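Local coordinates for viral CASP8 and FADD-like apoptosis regulator (Molluscum contagiosum virus subtype 1, PDB 2BBR), which inhibits death-receptor-induced apoptosis by interfering with caspase-8 recruitment and activation at the death-inducing signalling complex, and also suppresses host NF-kappa-B activation, at residues A[54-57]-A[58-61]; A[108-111]-A[112-115]. All blocks are in the same frame, centred on the assembly; numbering follows the deposited sequence.

Interactions 1 and 2 both lie at the beginning of a helix, one in each of the two tandem death effector domains. Interaction 1 (54-57 with 58-61) opens helix 57-66 of the first domain, and interaction 2 (108-111 with 112-115) opens helix 109-122 of the second. They stand on opposite sides of the chain's centre, with their own centres 32 Å apart and their nearest atoms about 23 Å apart, so neither touches the other. A threonine hydroxyl caps the partly buried first start, whereas an aspartate-glutamate capping box closes the second, at the surface. The azide site of Leu-88, Arg-95 and Lys-98 uses residues of neither.

Interaction 1 (A[54-57]-A[58-61]); sequences KLTL and AALV
Hydrogen bonding between Thr-56 and Ala-59 starts helix 57-66: the threonine hydroxyl OG1 accepts from Ala-59 N at 3.1 Å, with an N-H...O angle of 161°. Thr-56 holds OG1 between its own backbone N and carbonyl carbon (chi1 61°), which turns the hydroxyl over the first turn, where amide N-H groups have no preceding helical carbonyl to meet. Two main-chain bonds then take up the regular helical pattern. Leu-60 N donates to Thr-56 O, although the position of that oxygen is less certain, and Val-61 N donates to Leu-57 O at 2.9 Å. Just before the cap, Leu-55 is the centre of an inverse gamma turn, with a weak bond from Thr-56 N to Lys-54 O; Lys-54 O also lies 3.5 Å from the methyl CB of Ala-59.

Apolar contacts flank the polar start. The side chain of Leu-55 slants across that of Leu-60; the approach of Leu-55 CD1 to Leu-60 CD2, 3.3 Å, is short but doubtful in detail, since CD2 is also modelled too close to Thr-56 O. One turn apart on the helix, Leu-57 CD1 lies 3.8 Å from Val-61 CG2. Leu-57 extends CG anti to its N (chi1 172°), which lays both methyls, CD1 and CD2, against that valine methyl. Leu-55 and Leu-60 also both touch Leu-13 of helix 10-17, while Leu-57, Leu-60 and Val-61 rest on Phe-77 of helix 70-77.

The arrangement is a classic threonine N-cap, here joining the loop after helix 42-51 to helix 57-66 within the helical bundle of the first death effector domain.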
ATOM      1  N   LYS A  54       7.010  -4.699 -14.682  1.00 14.09           N
ATOM      2  CA  LYS A  54       6.865  -4.919 -13.250  1.00 14.55           C
ATOM      3  C   LYS A  54       5.472  -5.467 -12.979  1.00 13.60           C
ATOM      4  O   LYS A  54       5.168  -5.891 -11.865  1.00 14.27           O
ATOM      5  CB  LYS A  54       7.053  -3.611 -12.477  1.00 15.66           C
ATOM      6  CG  LYS A  54       8.469  -3.067 -12.501  1.00 18.75           C
ATOM      7  CD  LYS A  54       8.566  -1.762 -11.724  1.00 18.56           C
ATOM      8  CE  LYS A  54       9.980  -1.202 -11.753  1.00 21.91           C
ATOM      9  NZ  LYS A  54      10.073   0.091 -11.022  1.00 23.64           N
ATOM     10  N   LEU A  55       4.630  -5.461 -14.010  1.00 14.89           N
ATOM     11  CA  LEU A  55       3.259  -5.942 -13.894  1.00 16.60           C
ATOM     12  C   LEU A  55       3.215  -7.440 -14.167  1.00 15.97           C
ATOM     13  O   LEU A  55       2.717  -7.891 -15.200  1.00 18.83           O
ATOM     14  CB  LEU A  55       2.365  -5.187 -14.883  1.00 19.28           C
ATOM     15  CG  LEU A  55       0.849  -5.220 -14.683  1.00 21.38           C
ATOM     16  CD1 LEU A  55       0.499  -4.784 -13.271  1.00 22.98           C
ATOM     17  CD2 LEU A  55       0.199  -4.295 -15.697  1.00 23.18           C
ATOM     18  N   THR A  56       3.744  -8.205 -13.218  1.00 15.07           N
ATOM     19  CA  THR A  56       3.809  -9.654 -13.318  1.00 13.04           C
ATOM     20  C   THR A  56       2.619 -10.331 -12.653  1.00 13.15           C
ATOM     21  O   THR A  56       1.802  -9.686 -11.996  1.00 12.01           O
ATOM     22  CB  THR A  56       5.070 -10.178 -12.633  1.00 12.96           C
ATOM     23  OG1 THR A  56       5.026  -9.826 -11.243  1.00 13.91           O
ATOM     24  CG2 THR A  56       6.314  -9.574 -13.267  1.00 15.26           C
ATOM     25  N   LEU A  57       2.528 -11.642 -12.837  1.00 13.16           N
ATOM     26  CA  LEU A  57       1.469 -12.429 -12.226  1.00 13.47           C
ATOM     27  C   LEU A  57       1.556 -12.229 -10.714  1.00 12.63           C
ATOM     28  O   LEU A  57       0.550 -11.978 -10.048  1.00 12.27           O
ATOM     29  CB  LEU A  57       1.658 -13.909 -12.583  1.00 17.37           C
ATOM     30  CG  LEU A  57       0.783 -14.987 -11.931  1.00 19.02           C
ATOM     31  CD1 LEU A  57       1.210 -15.230 -10.499  1.00 21.94           C
ATOM     32  CD2 LEU A  57      -0.663 -14.570 -12.000  1.00 19.66           C
ATOM     33  N   ALA A  58       2.769 -12.328 -10.183  1.00 13.14           N
ATOM     34  CA  ALA A  58       2.994 -12.155  -8.756  1.00 12.55           C
ATOM     35  C   ALA A  58       2.515 -10.795  -8.257  1.00 13.00           C
ATOM     36  O   ALA A  58       1.868 -10.707  -7.218  1.00 12.22           O
ATOM     37  CB  ALA A  58       4.473 -12.339  -8.434  1.00 14.00           C
ATOM     38  N   ALA A  59       2.836  -9.734  -8.991  1.00 11.08           N
ATOM     39  CA  ALA A  59       2.422  -8.396  -8.586  1.00 10.93           C
ATOM     40  C   ALA A  59       0.904  -8.278  -8.485  1.00 10.33           C
ATOM     41  O   ALA A  59       0.379  -7.760  -7.499  1.00 10.34           O
ATOM     42  CB  ALA A  59       2.959  -7.360  -9.565  1.00 12.02           C
ATOM     43  N   LEU A  60       0.203  -8.759  -9.507  1.00 10.04           N
ATOM     44  CA  LEU A  60      -1.253  -8.696  -9.510  1.00 11.29           C
ATOM     45  C   LEU A  60      -1.848  -9.530  -8.384  1.00  9.99           C
ATOM     46  O   LEU A  60      -2.801  -9.112  -7.729  1.00 10.58           O
ATOM     47  CB  LEU A  60      -1.810  -9.167 -10.859  1.00 14.21           C
ATOM     48  CG  LEU A  60      -1.738  -8.182 -12.032  1.00 19.14           C
ATOM     49  CD1 LEU A  60      -2.565  -6.946 -11.716  1.00 21.26           C
ATOM     50  CD2 LEU A  60      -0.295  -7.803 -12.303  1.00 22.45           C
ATOM     51  N   VAL A  61      -1.289 -10.715  -8.166  1.00  9.93           N
ATOM     52  CA  VAL A  61      -1.775 -11.583  -7.104  1.00  9.37           C
ATOM     53  C   VAL A  61      -1.595 -10.895  -5.750  1.00  9.92           C
ATOM     54  O   VAL A  61      -2.496 -10.921  -4.910  1.00 10.45           O
ATOM     55  CB  VAL A  61      -1.039 -12.941  -7.146  1.00 10.38           C
ATOM     56  CG1 VAL A  61      -1.268 -13.716  -5.861  1.00 10.83           C
ATOM     57  CG2 VAL A  61      -1.545 -13.753  -8.332  1.00 11.55           C
TER

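Interaction 2 (A[108-111]-A[112-115]); sequences DSSE and LRAL
Asp-108 and Leu-112 are joined through the backbone in the first of four successive i to i+4 bonds at the start of helix 109-122. Leu-112 N donates to Asp-108 O at 2.9 Å, and Arg-113 N, Ala-114 N and Leu-115 N follow in turn with Ser-109 O, Ser-110 O and Glu-111 O.

A reciprocal pair of side-chain bonds closes the N-terminal end of the helix. Asp-108 OD1 accepts from Glu-111 N at 2.7 Å, approached almost in line with its C-O bond, while Glu-111 OE1 receives Asp-108 N at 2.8 Å through its anti lone pair. Glu-111 reaches back because CG lies beside its backbone N (chi1 -66°). Its other oxygen, OE2, forms a salt bridge with Arg-166, an arginine far along the chain. The two acids are therefore bound in a capping box, and their negative charges would probably interact favourably with the positive end of the helix dipole. The box also sets two acceptors, Asp-108 OD2 and Glu-111 OE1, 3.1 Å apart, probably at some electrostatic cost.

Across the turn, Arg-113 NH2 donates to Ser-110 OG at 3.2 Å, the hydroxyl lying 18° out of the guanidinium plane. The arginine chain bends at chi3 (49°), folding the group back so that Ser-110 O sits 3.0 Å above one of its faces, toward the rim.

This helix start is exposed on its polar side, whereas its apolar side turns inward: Leu-112 and Leu-115 meet Phe-136 of helix 136-145, Leu-115 also reaches Met-160 and Leu-161 of helix 155-163, and Glu-111 and Ala-114 touch Leu-164 in the loop beyond.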
ATOM      1  N   ASP A 108     -11.046   2.569  11.898  1.00 15.08           N
ATOM      2  CA  ASP A 108     -12.398   3.006  11.592  1.00 15.41           C
ATOM      3  C   ASP A 108     -12.321   4.506  11.318  1.00 14.58           C
ATOM      4  O   ASP A 108     -11.265   5.118  11.487  1.00 13.88           O
ATOM      5  CB  ASP A 108     -13.364   2.698  12.747  1.00 17.13           C
ATOM      6  CG  ASP A 108     -12.922   3.299  14.064  1.00 20.16           C
ATOM      7  OD1 ASP A 108     -12.685   4.520  14.114  1.00 19.32           O
ATOM      8  OD2 ASP A 108     -12.822   2.547  15.058  1.00 24.87           O
ATOM      9  N   SER A 109     -13.427   5.098  10.886  1.00 14.02           N
ATOM     10  CA  SER A 109     -13.441   6.521  10.562  1.00 13.91           C
ATOM     11  C   SER A 109     -13.086   7.454  11.711  1.00 14.11           C
ATOM     12  O   SER A 109     -12.456   8.486  11.495  1.00 13.68           O
ATOM     13  CB  SER A 109     -14.801   6.917   9.986  1.00 14.83           C
ATOM     14  OG  SER A 109     -15.063   6.216   8.784  1.00 17.41           O
ATOM     15  N   SER A 110     -13.493   7.105  12.927  1.00 14.53           N
ATOM     16  CA  SER A 110     -13.191   7.938  14.088  1.00 15.50           C
ATOM     17  C   SER A 110     -11.695   7.919  14.382  1.00 13.65           C
ATOM     18  O   SER A 110     -11.101   8.946  14.702  1.00 13.91           O
ATOM     19  CB  SER A 110     -13.959   7.444  15.314  1.00 17.42           C
ATOM     20  OG  SER A 110     -13.682   8.254  16.441  1.00 24.36           O
ATOM     21  N   GLU A 111     -11.095   6.736  14.282  1.00 13.21           N
ATOM     22  CA  GLU A 111      -9.662   6.586  14.513  1.00 12.40           C
ATOM     23  C   GLU A 111      -8.894   7.356  13.441  1.00 11.68           C
ATOM     24  O   GLU A 111      -7.927   8.054  13.736  1.00 12.32           O
ATOM     25  CB  GLU A 111      -9.267   5.105  14.475  1.00 14.09           C
ATOM     26  CG  GLU A 111      -9.859   4.282  15.608  1.00 14.28           C
ATOM     27  CD  GLU A 111      -9.542   2.801  15.498  1.00 14.13           C
ATOM     28  OE1 GLU A 111      -9.840   2.205  14.442  1.00 14.96           O
ATOM     29  OE2 GLU A 111      -9.007   2.233  16.474  1.00 17.56           O
ATOM     30  N   LEU A 112      -9.339   7.232  12.195  1.00 11.67           N
ATOM     31  CA  LEU A 112      -8.680   7.925  11.098  1.00 11.50           C
ATOM     32  C   LEU A 112      -8.763   9.437  11.298  1.00 11.82           C
ATOM     33  O   LEU A 112      -7.793  10.156  11.063  1.00 12.73           O
ATOM     34  CB  LEU A 112      -9.312   7.526   9.763  1.00 12.86           C
ATOM     35  CG  LEU A 112      -8.779   8.219   8.506  1.00 12.17           C
ATOM     36  CD1 LEU A 112      -7.277   8.000   8.370  1.00 13.70           C
ATOM     37  CD2 LEU A 112      -9.509   7.673   7.292  1.00 14.90           C
ATOM     38  N   ARG A 113      -9.923   9.920  11.736  1.00 12.60           N
ATOM     39  CA  ARG A 113     -10.093  11.345  11.982  1.00 13.09           C
ATOM     40  C   ARG A 113      -9.115  11.807  13.064  1.00 13.10           C
ATOM     41  O   ARG A 113      -8.477  12.846  12.933  1.00 12.94           O
ATOM     42  CB  ARG A 113     -11.526  11.643  12.428  1.00 16.02           C
ATOM     43  CG  ARG A 113     -11.758  13.083  12.864  1.00 20.47           C
ATOM     44  CD  ARG A 113     -13.037  13.188  13.675  1.00 23.36           C
ATOM     45  NE  ARG A 113     -13.065  12.173  14.725  1.00 28.40           N
ATOM     46  CZ  ARG A 113     -12.166  12.076  15.700  1.00 29.41           C
ATOM     47  NH1 ARG A 113     -11.162  12.940  15.774  1.00 30.46           N
ATOM     48  NH2 ARG A 113     -12.258  11.100  16.592  1.00 27.73           N
ATOM     49  N   ALA A 114      -8.997  11.024  14.134  1.00 12.71           N
ATOM     50  CA  ALA A 114      -8.088  11.372  15.220  1.00 12.16           C
ATOM     51  C   ALA A 114      -6.654  11.451  14.706  1.00 11.92           C
ATOM     52  O   ALA A 114      -5.907  12.358  15.059  1.00 12.30           O
ATOM     53  CB  ALA A 114      -8.188  10.346  16.344  1.00 13.54           C
ATOM     54  N   LEU A 115      -6.274  10.498  13.857  1.00 11.75           N
ATOM     55  CA  LEU A 115      -4.923  10.471  13.308  1.00 11.72           C
ATOM     56  C   LEU A 115      -4.653  11.695  12.445  1.00 10.74           C
ATOM     57  O   LEU A 115      -3.570  12.276  12.511  1.00 11.59           O
ATOM     58  CB  LEU A 115      -4.709   9.192  12.493  1.00 11.70           C
ATOM     59  CG  LEU A 115      -4.681   7.897  13.309  1.00 12.29           C
ATOM     60  CD1 LEU A 115      -4.650   6.710  12.369  1.00 13.30           C
ATOM     61  CD2 LEU A 115      -3.469   7.891  14.235  1.00 13.21           C
TER